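PDB 5AEG: alpha-glucosidase YIHQ from Escherichia coli, which hydrolyses sulfoquinovosyl diacylglycerides and simple sulfoquinovosides such as sulfoquinovosyl glycerol, releasing sulfoquinovose for breakdown by sulfoglycolysis. Local coordinates for residues A91-S96 / L105-D110; N199-N204 / L217-A222; K569-E574 / S666-L671. One frame throughout, in Å; residues are numbered along the deposited sequence.

Contact 1: residues A91-S96 / L105-D110; sequences ATLNIS and LELQND
Thr92 pairs with Gln108 and Asn94 with Glu106 through their backbones. Each is an antiparallel hydrogen-bonded pair, so four N-H...O=C bonds join residues 91-96 to 105-110. Thr92 N gives to Gln108 O at 2.9 Å. Between the bonded pairs, CA-H groups also point at carbonyls; Leu107 CA lies 3.3 Å from Thr92 O.

Apolar contacts dominate the face that carries Ala91, Leu93, Ile95, Leu105 and Leu107. Leu93 CG is anti to the backbone N (chi1 172°), and this carries CD1 across to the other strand, 3.9 Å from Leu105 CB. Leu93 CD1 also meets Leu107 CG. Leu107 CD2 reaches Ala91 CB at 4.2 Å. Ile95 and Leu105 lie side by side, Ile95 CG1 3.8 Å from Leu105 CD2. An alanine in place of Leu107 would probably open a gap beside Leu93 CD1 and Ala91 CB, and toward Leu39 and Ile117. Asn109 is the polar exception on this face: its OD1, 3.6 Å from Ala91 CB, is buried without a partner, while ND2 bonds His114 O.

Polar groups line the other face. One water gives a proton to Glu106 O and hydrogen-bonds Thr92 OG1. Gln108 bends at chi2 and sends NE2 to a lone pair of Asn109 O at 3.0 Å; NE2 also bonds Asp220.

This is an antiparallel beta hairpin set between strands 79-85 and 221-228 in the N-terminal galactose mutarotase-like domain.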
ATOM      1  N   ALA A  91       6.742  -4.913  34.585  1.00 25.69           N
ATOM      2  CA  ALA A  91       6.563  -5.614  33.307  1.00 30.19           C
ATOM      3  C   ALA A  91       7.757  -6.549  33.072  1.00 27.56           C
ATOM      4  O   ALA A  91       8.817  -6.290  33.596  1.00 28.13           O
ATOM      5  CB  ALA A  91       6.518  -4.567  32.163  1.00 28.31           C
ATOM      6  N   THR A  92       7.618  -7.529  32.218  1.00 26.94           N
ATOM      7  CA  THR A  92       8.769  -8.418  31.889  1.00 30.38           C
ATOM      8  C   THR A  92       9.115  -8.316  30.409  1.00 31.46           C
ATOM      9  O   THR A  92       8.224  -8.184  29.560  1.00 34.24           O
ATOM     10  CB  THR A  92       8.508  -9.897  32.165  1.00 31.70           C
ATOM     11  OG1 THR A  92       7.371 -10.244  31.453  1.00 34.02           O
ATOM     12  CG2 THR A  92       8.214 -10.156  33.653  1.00 30.96           C
ATOM     13  N   LEU A  93      10.400  -8.339  30.120  1.00 27.62           N
ATOM     14  CA  LEU A  93      10.903  -8.351  28.747  1.00 26.63           C
ATOM     15  C   LEU A  93      11.782  -9.552  28.590  1.00 28.62           C
ATOM     16  O   LEU A  93      12.807  -9.672  29.293  1.00 31.30           O
ATOM     17  CB  LEU A  93      11.700  -7.076  28.468  1.00 29.99           C
ATOM     18  CG  LEU A  93      12.442  -7.052  27.112  1.00 30.68           C
ATOM     19  CD1 LEU A  93      11.405  -7.052  25.984  1.00 35.93           C
ATOM     20  CD2 LEU A  93      13.399  -5.912  27.007  1.00 31.69           C
ATOM     21  N   ASN A  94      11.357 -10.489  27.766  1.00 28.51           N
ATOM     22  CA  ASN A  94      12.161 -11.596  27.376  1.00 31.86           C
ATOM     23  C   ASN A  94      12.929 -11.286  26.092  1.00 36.57           C
ATOM     24  O   ASN A  94      12.331 -10.811  25.087  1.00 31.99           O
ATOM     25  CB  ASN A  94      11.301 -12.838  27.167  1.00 37.61           C
ATOM     26  CG  ASN A  94      11.920 -14.042  27.817  1.00 57.93           C
ATOM     27  OD1 ASN A  94      11.592 -14.329  28.968  1.00 68.01           O
ATOM     28  ND2 ASN A  94      12.900 -14.688  27.140  1.00 62.45           N
ATOM     29  N   ILE A  95      14.209 -11.619  26.109  1.00 30.11           N
ATOM     30  CA  ILE A  95      15.150 -11.389  25.012  1.00 32.67           C
ATOM     31  C   ILE A  95      15.712 -12.741  24.630  1.00 40.14           C
ATOM     32  O   ILE A  95      16.238 -13.520  25.506  1.00 37.67           O
ATOM     33  CB  ILE A  95      16.281 -10.501  25.439  1.00 33.91           C
ATOM     34  CG1 ILE A  95      15.756  -9.176  25.919  1.00 31.90           C
ATOM     35  CG2 ILE A  95      17.333 -10.271  24.317  1.00 38.22           C
ATOM     36  CD1 ILE A  95      16.868  -8.256  26.426  1.00 31.15           C
ATOM     37  N   SER A  96      15.568 -13.047  23.341  1.00 33.44           N
ATOM     38  CA  SER A  96      15.945 -14.350  22.797  1.00 36.97           C
ATOM     39  C   SER A  96      16.276 -14.242  21.297  1.00 44.57           C
ATOM     40  O   SER A  96      16.030 -13.180  20.692  1.00 34.75           O
ATOM     41  CB  SER A  96      14.911 -15.399  23.127  1.00 35.36           C
ATOM     42  OG  SER A  96      13.755 -15.443  22.305  1.00 40.37           O
ATOM     43  N   LEU A 105      12.017  -9.760  20.942  1.00 25.30           N
ATOM     44  CA  LEU A 105      11.720  -9.079  22.211  1.00 26.68           C
ATOM     45  C   LEU A 105      10.276  -9.296  22.535  1.00 30.47           C
ATOM     46  O   LEU A 105       9.386  -9.029  21.709  1.00 27.91           O
ATOM     47  CB  LEU A 105      12.022  -7.582  22.191  1.00 28.47           C
ATOM     48  CG  LEU A 105      13.399  -7.086  21.799  1.00 33.20           C
ATOM     49  CD1 LEU A 105      13.444  -5.561  22.044  1.00 32.79           C
ATOM     50  CD2 LEU A 105      14.503  -7.774  22.581  1.00 30.86           C
ATOM     51  N   GLU A 106      10.001  -9.819  23.723  1.00 29.74           N
ATOM     52  CA  GLU A 106       8.630 -10.135  24.108  1.00 33.66           C
ATOM     53  C   GLU A 106       8.331  -9.408  25.409  1.00 35.74           C
ATOM     54  O   GLU A 106       8.868  -9.775  26.476  1.00 29.75           O
ATOM     55  CB  GLU A 106       8.442 -11.636  24.300  1.00 34.92           C
ATOM     56  CG  GLU A 106       8.461 -12.458  23.039  1.00 39.12           C
ATOM     57  CD  GLU A 106       8.654 -13.934  23.362  1.00 44.08           C
ATOM     58  OE1 GLU A 106       9.709 -14.274  23.941  1.00 43.52           O
ATOM     59  OE2 GLU A 106       7.755 -14.723  23.074  1.00 43.22           O
ATOM     60  N   LEU A 107       7.419  -8.434  25.344  1.00 26.69           N
ATOM     61  CA  LEU A 107       7.113  -7.582  26.476  1.00 29.18           C
ATOM     62  C   LEU A 107       5.746  -7.958  26.991  1.00 29.04           C
ATOM     63  O   LEU A 107       4.793  -8.060  26.214  1.00 25.49           O
ATOM     64  CB  LEU A 107       7.076  -6.161  26.004  1.00 36.02           C
ATOM     65  CG  LEU A 107       7.880  -5.143  26.698  1.00 48.48           C
ATOM     66  CD1 LEU A 107       7.825  -3.859  25.848  1.00 47.55           C
ATOM     67  CD2 LEU A 107       7.326  -4.973  28.098  1.00 51.38           C
ATOM     68  N   GLN A 108       5.610  -8.136  28.311  1.00 27.55           N
ATOM     69  CA  GLN A 108       4.302  -8.357  28.901  1.00 29.44           C
ATOM     70  C   GLN A 108       4.115  -7.532  30.191  1.00 26.90           C
ATOM     71  O   GLN A 108       4.890  -7.682  31.115  1.00 25.39           O
ATOM     72  CB  GLN A 108       4.099  -9.868  29.110  1.00 33.51           C
ATOM     73  CG  GLN A 108       2.790 -10.293  29.798  1.00 34.28           C
ATOM     74  CD  GLN A 108       1.525  -9.888  29.011  1.00 33.83           C
ATOM     75  OE1 GLN A 108       1.217 -10.452  27.957  1.00 37.92           O
ATOM     76  NE2 GLN A 108       0.803  -8.863  29.501  1.00 32.69           N
ATOM     77  N   ASN A 109       3.121  -6.639  30.228  1.00 23.67           N
ATOM     78  CA  ASN A 109       2.885  -5.794  31.367  1.00 25.02           C
ATOM     79  C   ASN A 109       2.261  -6.706  32.469  1.00 23.50           C
ATOM     80  O   ASN A 109       1.622  -7.719  32.146  1.00 22.79           O
ATOM     81  CB  ASN A 109       1.956  -4.640  31.065  1.00 25.23           C
ATOM     82  CG  ASN A 109       2.613  -3.575  30.213  1.00 25.17           C
ATOM     83  OD1 ASN A 109       3.803  -3.639  29.946  1.00 23.02           O
ATOM     84  ND2 ASN A 109       1.820  -2.565  29.787  1.00 26.69           N
ATOM     85  N   ASP A 110       2.475  -6.307  33.712  1.00 27.23           N
ATOM     86  CA  ASP A 110       1.936  -7.007  34.912  1.00 30.07           C
ATOM     87  C   ASP A 110       0.509  -7.388  34.815  1.00 31.01           C
ATOM     88  O   ASP A 110       0.124  -8.479  35.078  1.00 30.41           O
ATOM     89  CB  ASP A 110       2.160  -6.140  36.191  1.00 33.40           C
ATOM     90  CG  ASP A 110       1.660  -4.632  36.073  1.00 37.02           C
ATOM     91  OD1 ASP A 110       1.108  -4.192  34.972  1.00 34.07           O
ATOM     92  OD2 ASP A 110       1.879  -3.803  37.054  1.00 28.01           O
TER
HETATM   93  O   HOH W   1       7.990 -11.123  28.715  1.00 37.83           O
HETATM   94  O   HOH W   2      12.233 -13.574  23.652  1.00 28.27           O

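Contact 2: residues N199-N204 / L217-A222; sequences NSCYMN and LWEDKA
Two neighbouring turns of the N-terminal beta domain meet here, where the chain enters strand 203-206 and where it passes from strand 212-217 to strand 221-228. Met203 and Leu217 form an antiparallel non-hydrogen-bonded pair. Next to it, Trp218 N gives to Tyr202 O at 3.0 Å.

The rings of Tyr202 and Trp218 overlap obliquely, with planes at 36° and centroids 4.0 Å apart for the tyrosine ring and the indole six-membered ring. Tyr202 CD1 sits over the centre of the indole, 3.2 Å from Trp218 CE2. Tyr202 CG is anti to the backbone N (chi1 179°), which carries the phenol over the indole, tilted to it. Arg116 adds a cation-pi contact to Trp218.

Asn199 ties the other end. Its ND2 makes two bonds. One runs to Lys221 O at 2.8 Å and lies close to the amide plane. The other runs to Glu219 OE1 at 3.0 Å and meets that oxygen from above the carboxylate plane. A water gives a proton to the same Glu219 OE1 and accepts from Ser200 N.

Between these ends, Leu217 CD2 packs 3.5 Å from Asn199 ND2 and 3.9 Å from Met203 SD. Met203 and Leu217 run side by side. Ile424 of helix 422-444 touches Cys201 and Glu219.

The asparagine amide thus ties the loop before strand 203-206 to the start of strand 221-228, at loop ends of the beta domain where a TIM-barrel helix packs against them.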
ATOM      1  N   ASN A 199       1.982  -6.904  16.847  1.00 24.59           N
ATOM      2  CA  ASN A 199       0.642  -6.463  17.253  1.00 25.97           C
ATOM      3  C   ASN A 199      -0.189  -5.799  16.120  1.00 26.56           C
ATOM      4  O   ASN A 199       0.385  -5.289  15.142  1.00 25.89           O
ATOM      5  CB  ASN A 199       0.852  -5.404  18.295  1.00 25.18           C
ATOM      6  CG  ASN A 199       1.632  -5.890  19.516  1.00 30.42           C
ATOM      7  OD1 ASN A 199       2.747  -6.432  19.387  1.00 26.51           O
ATOM      8  ND2 ASN A 199       1.056  -5.600  20.725  1.00 30.79           N
ATOM      9  N   SER A 200      -1.496  -5.697  16.302  1.00 23.47           N
ATOM     10  CA  SER A 200      -2.378  -4.933  15.380  1.00 24.52           C
ATOM     11  C   SER A 200      -3.157  -3.832  16.071  1.00 23.95           C
ATOM     12  O   SER A 200      -4.013  -3.194  15.485  1.00 24.65           O
ATOM     13  CB  SER A 200      -3.278  -5.882  14.602  1.00 25.73           C
ATOM     14  OG  SER A 200      -4.194  -6.470  15.502  1.00 26.27           O
ATOM     15  N   CYS A 201      -2.861  -3.558  17.333  1.00 21.55           N
ATOM     16  CA  CYS A 201      -3.396  -2.410  18.035  1.00 21.19           C
ATOM     17  C   CYS A 201      -2.965  -1.095  17.428  1.00 21.85           C
ATOM     18  O   CYS A 201      -2.011  -1.092  16.624  1.00 20.59           O
ATOM     19  CB  CYS A 201      -2.985  -2.455  19.532  1.00 22.03           C
ATOM     20  SG  CYS A 201      -1.180  -2.468  19.764  1.00 24.57           S
ATOM     21  N   TYR A 202      -3.615   0.030  17.815  1.00 21.84           N
ATOM     22  CA  TYR A 202      -3.080   1.357  17.536  1.00 19.79           C
ATOM     23  C   TYR A 202      -1.632   1.418  17.958  1.00 22.35           C
ATOM     24  O   TYR A 202      -1.302   0.936  19.067  1.00 21.28           O
ATOM     25  CB  TYR A 202      -3.867   2.418  18.254  1.00 20.65           C
ATOM     26  CG  TYR A 202      -3.341   3.804  18.005  1.00 19.11           C
ATOM     27  CD1 TYR A 202      -2.329   4.320  18.772  1.00 19.84           C
ATOM     28  CD2 TYR A 202      -3.779   4.590  16.877  1.00 21.14           C
ATOM     29  CE1 TYR A 202      -1.832   5.579  18.572  1.00 19.95           C
ATOM     30  CE2 TYR A 202      -3.259   5.870  16.673  1.00 22.04           C
ATOM     31  CZ  TYR A 202      -2.294   6.350  17.509  1.00 22.72           C
ATOM     32  OH  TYR A 202      -1.833   7.618  17.316  1.00 23.67           O
ATOM     33  N   MET A 203      -0.772   1.997  17.120  1.00 18.02           N
ATOM     34  CA  MET A 203       0.638   2.261  17.494  1.00 21.16           C
ATOM     35  C   MET A 203       1.015   3.590  16.916  1.00 21.07           C
ATOM     36  O   MET A 203       0.376   4.060  16.013  1.00 19.55           O
ATOM     37  CB  MET A 203       1.542   1.143  16.932  1.00 19.99           C
ATOM     38  CG  MET A 203       1.354  -0.176  17.632  1.00 23.02           C
ATOM     39  SD  MET A 203       2.497  -1.462  17.009  1.00 25.17           S
ATOM     40  CE  MET A 203       1.365  -2.406  16.142  1.00 24.46           C
ATOM     41  N   ASN A 204       2.036   4.205  17.457  1.00 20.23           N
ATOM     42  CA  ASN A 204       2.596   5.399  16.989  1.00 20.10           C
ATOM     43  C   ASN A 204       4.113   5.219  17.013  1.00 21.51           C
ATOM     44  O   ASN A 204       4.696   5.005  18.091  1.00 21.74           O
ATOM     45  CB  ASN A 204       2.223   6.594  17.870  1.00 21.97           C
ATOM     46  CG  ASN A 204       2.719   7.912  17.283  1.00 29.62           C
ATOM     47  OD1 ASN A 204       3.755   7.969  16.676  1.00 36.69           O
ATOM     48  ND2 ASN A 204       2.005   8.955  17.501  1.00 34.17           N
ATOM     49  N   LEU A 217       2.553   1.676  21.926  1.00 21.26           N
ATOM     50  CA  LEU A 217       1.544   0.690  21.643  1.00 23.11           C
ATOM     51  C   LEU A 217       0.346   0.838  22.596  1.00 24.36           C
ATOM     52  O   LEU A 217       0.516   1.086  23.809  1.00 24.48           O
ATOM     53  CB  LEU A 217       2.050  -0.761  21.763  1.00 26.88           C
ATOM     54  CG  LEU A 217       3.190  -1.237  20.907  1.00 29.85           C
ATOM     55  CD1 LEU A 217       4.480  -0.953  21.569  1.00 30.34           C
ATOM     56  CD2 LEU A 217       3.032  -2.715  20.659  1.00 31.11           C
ATOM     57  N   TRP A 218      -0.856   0.645  22.057  1.00 20.19           N
ATOM     58  CA  TRP A 218      -2.073   0.611  22.872  1.00 23.20           C
ATOM     59  C   TRP A 218      -2.409  -0.824  23.180  1.00 21.09           C
ATOM     60  O   TRP A 218      -3.439  -1.368  22.747  1.00 22.93           O
ATOM     61  CB  TRP A 218      -3.219   1.311  22.176  1.00 23.79           C
ATOM     62  CG  TRP A 218      -3.009   2.768  22.124  1.00 23.68           C
ATOM     63  CD1 TRP A 218      -1.859   3.418  22.377  1.00 25.06           C
ATOM     64  CD2 TRP A 218      -3.947   3.768  21.663  1.00 22.90           C
ATOM     65  NE1 TRP A 218      -2.037   4.765  22.246  1.00 24.79           N
ATOM     66  CE2 TRP A 218      -3.304   4.997  21.753  1.00 26.71           C
ATOM     67  CE3 TRP A 218      -5.285   3.733  21.257  1.00 25.33           C
ATOM     68  CZ2 TRP A 218      -3.947   6.205  21.440  1.00 28.86           C
ATOM     69  CZ3 TRP A 218      -5.925   4.938  20.916  1.00 26.92           C
ATOM     70  CH2 TRP A 218      -5.262   6.145  21.028  1.00 26.67           C
ATOM     71  N   GLU A 219      -1.522  -1.489  23.893  1.00 23.93           N
ATOM     72  CA  GLU A 219      -1.756  -2.853  24.326  1.00 22.57           C
ATOM     73  C   GLU A 219      -0.865  -3.096  25.566  1.00 23.31           C
ATOM     74  O   GLU A 219       0.004  -2.293  25.882  1.00 21.67           O
ATOM     75  CB  GLU A 219      -1.447  -3.876  23.245  1.00 25.07           C
ATOM     76  CG  GLU A 219      -2.278  -5.139  23.326  1.00 28.22           C
ATOM     77  CD  GLU A 219      -2.332  -5.961  22.066  1.00 33.78           C
ATOM     78  OE1 GLU A 219      -1.957  -5.508  20.931  1.00 31.64           O
ATOM     79  OE2 GLU A 219      -2.772  -7.121  22.208  1.00 33.07           O
ATOM     80  N   ASP A 220      -1.205  -4.150  26.298  1.00 23.09           N
ATOM     81  CA  ASP A 220      -0.457  -4.603  27.454  1.00 24.67           C
ATOM     82  C   ASP A 220       0.640  -5.547  27.175  1.00 28.13           C
ATOM     83  O   ASP A 220       1.373  -5.949  28.115  1.00 24.32           O
ATOM     84  CB  ASP A 220      -1.471  -5.305  28.400  1.00 25.77           C
ATOM     85  CG  ASP A 220      -2.026  -6.585  27.773  1.00 33.10           C
ATOM     86  OD1 ASP A 220      -2.739  -6.495  26.758  1.00 32.10           O
ATOM     87  OD2 ASP A 220      -1.652  -7.690  28.184  1.00 34.39           O
ATOM     88  N   LYS A 221       0.848  -5.919  25.902  1.00 28.19           N
ATOM     89  CA  LYS A 221       1.939  -6.781  25.537  1.00 27.32           C
ATOM     90  C   LYS A 221       2.461  -6.349  24.187  1.00 30.96           C
ATOM     91  O   LYS A 221       1.753  -5.678  23.418  1.00 28.25           O
ATOM     92  CB  LYS A 221       1.453  -8.219  25.471  1.00 33.96           C
ATOM     93  CG  LYS A 221       0.541  -8.595  24.291  1.00 39.09           C
ATOM     94  CD  LYS A 221      -0.293  -9.871  24.524  1.00 53.21           C
ATOM     95  CE  LYS A 221      -0.315 -10.857  23.355  1.00 60.66           C
ATOM     96  NZ  LYS A 221      -0.899 -10.394  22.058  1.00 74.11           N
ATOM     97  N   ALA A 222       3.695  -6.708  23.901  1.00 27.85           N
ATOM     98  CA  ALA A 222       4.272  -6.450  22.573  1.00 30.07           C
ATOM     99  C   ALA A 222       5.280  -7.489  22.199  1.00 31.58           C
ATOM    100  O   ALA A 222       6.063  -7.937  23.051  1.00 30.00           O
ATOM    101  CB  ALA A 222       4.908  -5.108  22.591  1.00 25.21           C
TER
HETATM  102  O   HOH W   3      -2.354  -6.852  18.714  1.00 29.36           O

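Contact 3: residues K569-E574 / S666-L671; sequences KPYLKE and SEWAAL
Trp668 packs against Pro570, Tyr571 and Glu574 on the first turns of helix 569-582. It is the N-cap residue of the short helix 669-673 and lies in a type I beta turn from Ser666 to Ala669. Ser666 OG accepts from Trp668 N, which makes an ST turn. The contact joins the start of helix 569-582 to the turn that leads into the C-terminal helix 669-673.

From CB, the Trp668 side chain points toward the helix. Its CG is anti to the carbonyl carbon (chi1 -64°), which brings the indole against the helix surface. CG and CD1 come first, and both meet Tyr571. CD1 of Trp668 lies 3.5 Å from CD1 of Tyr571. The tyrosine turns its edge to the indole face: the planes stand at 78°, and the tyrosine and five-membered ring centroids are 4.8 Å apart. Farther along, the six-membered ring faces the helix backbone at Tyr571. Tyr571 CA sits over its face, 4.1 Å from the centroid, as a CH-pi contact. At the far rim, CZ3 of Trp668 meets Pro570 CB at 4.0 Å, and CH2 lies beside Pro570 O. CZ2 approaches OE2 of Glu574 at 3.6 Å.

From the first turn of helix 669-673, Leu671 CD2 reaches Pro570 CG at 4.1 Å, beside the indole contact. Tyr571 OH bonds Leu609 O and Asp612 N, which fixes the tyrosine ring.

Glu667 OE2 lies near Glu574 OE1, a pair of like charges that the indole N-H probably helps to offset. Trp668 NE1 gives its hydrogen to Glu574 OE1 at 2.9 Å, on the syn side of the carboxylate and 32° out of its plane.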
ATOM      1  N   LYS A 569       8.377  -5.542 -21.799  1.00 21.19           N
ATOM      2  CA  LYS A 569       7.882  -6.777 -21.247  1.00 21.92           C
ATOM      3  C   LYS A 569       8.938  -7.754 -20.689  1.00 23.91           C
ATOM      4  O   LYS A 569       8.823  -8.206 -19.546  1.00 23.74           O
ATOM      5  CB  LYS A 569       6.921  -7.484 -22.159  1.00 22.41           C
ATOM      6  CG  LYS A 569       6.489  -8.882 -21.757  1.00 22.54           C
ATOM      7  CD  LYS A 569       5.384  -9.442 -22.634  1.00 24.53           C
ATOM      8  CE  LYS A 569       4.833 -10.724 -22.055  1.00 23.59           C
ATOM      9  NZ  LYS A 569       3.830 -11.213 -23.009  1.00 25.63           N
ATOM     10  N   PRO A 570       9.948  -8.106 -21.498  1.00 24.27           N
ATOM     11  CA  PRO A 570      10.825  -9.169 -20.984  1.00 24.06           C
ATOM     12  C   PRO A 570      11.668  -8.683 -19.815  1.00 20.97           C
ATOM     13  O   PRO A 570      11.991  -9.457 -18.915  1.00 23.51           O
ATOM     14  CB  PRO A 570      11.691  -9.565 -22.239  1.00 25.47           C
ATOM     15  CG  PRO A 570      11.589  -8.373 -23.088  1.00 27.72           C
ATOM     16  CD  PRO A 570      10.215  -7.810 -22.910  1.00 23.43           C
ATOM     17  N   TYR A 571      11.989  -7.403 -19.804  1.00 21.43           N
ATOM     18  CA  TYR A 571      12.752  -6.791 -18.737  1.00 22.65           C
ATOM     19  C   TYR A 571      11.927  -6.738 -17.434  1.00 23.59           C
ATOM     20  O   TYR A 571      12.389  -7.175 -16.374  1.00 21.95           O
ATOM     21  CB  TYR A 571      13.188  -5.387 -19.132  1.00 22.49           C
ATOM     22  CG  TYR A 571      13.885  -4.617 -18.076  1.00 21.90           C
ATOM     23  CD1 TYR A 571      15.187  -4.955 -17.673  1.00 23.12           C
ATOM     24  CD2 TYR A 571      13.251  -3.596 -17.391  1.00 22.17           C
ATOM     25  CE1 TYR A 571      15.860  -4.267 -16.723  1.00 21.89           C
ATOM     26  CE2 TYR A 571      13.928  -2.885 -16.406  1.00 21.55           C
ATOM     27  CZ  TYR A 571      15.233  -3.212 -16.074  1.00 24.11           C
ATOM     28  OH  TYR A 571      15.870  -2.510 -15.094  1.00 20.51           O
ATOM     29  N   LEU A 572      10.685  -6.260 -17.568  1.00 20.75           N
ATOM     30  CA  LEU A 572       9.742  -6.268 -16.416  1.00 21.91           C
ATOM     31  C   LEU A 572       9.454  -7.696 -15.847  1.00 22.49           C
ATOM     32  O   LEU A 572       9.397  -7.918 -14.663  1.00 22.41           O
ATOM     33  CB  LEU A 572       8.442  -5.637 -16.834  1.00 21.47           C
ATOM     34  CG  LEU A 572       8.495  -4.147 -17.170  1.00 24.70           C
ATOM     35  CD1 LEU A 572       7.142  -3.592 -17.666  1.00 25.90           C
ATOM     36  CD2 LEU A 572       8.990  -3.322 -15.967  1.00 27.89           C
ATOM     37  N   LYS A 573       9.345  -8.669 -16.726  1.00 24.90           N
ATOM     38  CA  LYS A 573       9.010 -10.010 -16.366  1.00 25.60           C
ATOM     39  C   LYS A 573      10.179 -10.574 -15.577  1.00 23.88           C
ATOM     40  O   LYS A 573       9.973 -11.201 -14.564  1.00 25.02           O
ATOM     41  CB  LYS A 573       8.658 -10.767 -17.691  1.00 32.95           C
ATOM     42  CG  LYS A 573       8.277 -12.194 -17.557  1.00 40.80           C
ATOM     43  CD  LYS A 573       7.519 -12.739 -18.795  1.00 45.66           C
ATOM     44  CE  LYS A 573       6.970 -14.141 -18.467  1.00 54.42           C
ATOM     45  NZ  LYS A 573       5.623 -14.102 -17.749  1.00 49.51           N
ATOM     46  N   GLU A 574      11.413 -10.320 -16.007  1.00 22.06           N
ATOM     47  CA  GLU A 574      12.566 -10.675 -15.212  1.00 23.90           C
ATOM     48  C   GLU A 574      12.557 -10.025 -13.796  1.00 24.06           C
ATOM     49  O   GLU A 574      12.815 -10.699 -12.774  1.00 22.69           O
ATOM     50  CB  GLU A 574      13.867 -10.362 -15.978  1.00 23.12           C
ATOM     51  CG  GLU A 574      15.155 -10.564 -15.136  1.00 26.47           C
ATOM     52  CD  GLU A 574      16.405 -10.075 -15.871  1.00 29.94           C
ATOM     53  OE1 GLU A 574      16.785  -8.864 -15.877  1.00 29.53           O
ATOM     54  OE2 GLU A 574      16.960 -10.923 -16.568  1.00 35.63           O
ATOM     55  N   SER A 666      24.035  -2.067 -19.150  1.00 28.38           N
ATOM     56  CA  SER A 666      23.053  -3.097 -18.944  1.00 27.08           C
ATOM     57  C   SER A 666      23.124  -4.130 -20.047  1.00 28.52           C
ATOM     58  O   SER A 666      23.262  -3.792 -21.246  1.00 31.28           O
ATOM     59  CB  SER A 666      21.622  -2.455 -19.000  1.00 25.86           C
ATOM     60  OG  SER A 666      20.683  -3.474 -18.930  1.00 26.84           O
ATOM     61  N   GLU A 667      22.881  -5.358 -19.692  1.00 28.98           N
ATOM     62  CA  GLU A 667      22.748  -6.402 -20.696  1.00 31.85           C
ATOM     63  C   GLU A 667      21.524  -6.237 -21.529  1.00 33.41           C
ATOM     64  O   GLU A 667      21.431  -6.813 -22.573  1.00 28.74           O
ATOM     65  CB  GLU A 667      22.830  -7.801 -20.082  1.00 36.70           C
ATOM     66  CG  GLU A 667      21.663  -8.262 -19.222  1.00 45.72           C
ATOM     67  CD  GLU A 667      21.735  -7.802 -17.734  1.00 48.13           C
ATOM     68  OE1 GLU A 667      22.395  -6.771 -17.378  1.00 47.36           O
ATOM     69  OE2 GLU A 667      21.082  -8.490 -16.925  1.00 51.98           O
ATOM     70  N   TRP A 668      20.572  -5.401 -21.093  1.00 28.05           N
ATOM     71  CA  TRP A 668      19.368  -5.028 -21.858  1.00 26.64           C
ATOM     72  C   TRP A 668      19.489  -3.737 -22.700  1.00 27.03           C
ATOM     73  O   TRP A 668      18.465  -3.213 -23.227  1.00 23.34           O
ATOM     74  CB  TRP A 668      18.210  -4.782 -20.819  1.00 25.18           C
ATOM     75  CG  TRP A 668      17.831  -6.032 -20.045  1.00 22.83           C
ATOM     76  CD1 TRP A 668      18.214  -6.377 -18.740  1.00 22.15           C
ATOM     77  CD2 TRP A 668      16.947  -7.022 -20.464  1.00 22.21           C
ATOM     78  NE1 TRP A 668      17.631  -7.548 -18.374  1.00 24.36           N
ATOM     79  CE2 TRP A 668      16.850  -7.965 -19.426  1.00 24.53           C
ATOM     80  CE3 TRP A 668      16.224  -7.237 -21.641  1.00 27.21           C
ATOM     81  CZ2 TRP A 668      16.049  -9.032 -19.522  1.00 24.87           C
ATOM     82  CZ3 TRP A 668      15.438  -8.355 -21.720  1.00 25.32           C
ATOM     83  CH2 TRP A 668      15.346  -9.210 -20.674  1.00 24.12           C
ATOM     84  N   ALA A 669      20.711  -3.209 -22.847  1.00 29.00           N
ATOM     85  CA  ALA A 669      20.899  -1.931 -23.516  1.00 25.00           C
ATOM     86  C   ALA A 669      20.365  -1.893 -24.932  1.00 26.68           C
ATOM     87  O   ALA A 669      19.856  -0.862 -25.342  1.00 27.01           O
ATOM     88  CB  ALA A 669      22.349  -1.476 -23.540  1.00 27.25           C
ATOM     89  N   ALA A 670      20.475  -2.977 -25.683  1.00 25.94           N
ATOM     90  CA  ALA A 670      19.930  -2.956 -27.030  1.00 29.94           C
ATOM     91  C   ALA A 670      18.379  -2.797 -26.990  1.00 31.15           C
ATOM     92  O   ALA A 670      17.831  -2.053 -27.772  1.00 28.72           O
ATOM     93  CB  ALA A 670      20.296  -4.182 -27.799  1.00 29.27           C
ATOM     94  N   LEU A 671      17.692  -3.472 -26.068  1.00 30.27           N
ATOM     95  CA  LEU A 671      16.198  -3.292 -25.925  1.00 27.60           C
ATOM     96  C   LEU A 671      15.931  -1.800 -25.613  1.00 28.16           C
ATOM     97  O   LEU A 671      15.121  -1.195 -26.230  1.00 25.57           O
ATOM     98  CB  LEU A 671      15.630  -4.170 -24.820  1.00 29.47           C
ATOM     99  CG  LEU A 671      14.093  -4.120 -24.667  1.00 30.16           C
ATOM    100  CD1 LEU A 671      13.409  -4.638 -25.913  1.00 32.99           C
ATOM    101  CD2 LEU A 671      13.752  -4.967 -23.510  1.00 28.16           C
TER

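The three contacts follow one another along the chain. Contacts 1 and 2 are neighbours in the N-terminal beta domain, with centres 14 Å apart. Strands 103-109 and 221-228 lie side by side there. Leu107 N to Ala222 O and Asn109 N to Asp220 O are probable hydrogen bonds between the two contacts. Contact 3 is remote. Its centre is 49 Å from that of contact 1 and 44 Å from that of contact 2, across the chain's centre from contact 2. Contacts 1 and 2 help build the beta domain; contact 3 joins helix 569-582 to the C-terminal helix 669-673. All are structural packing away from the catalytic and substrate-binding residues.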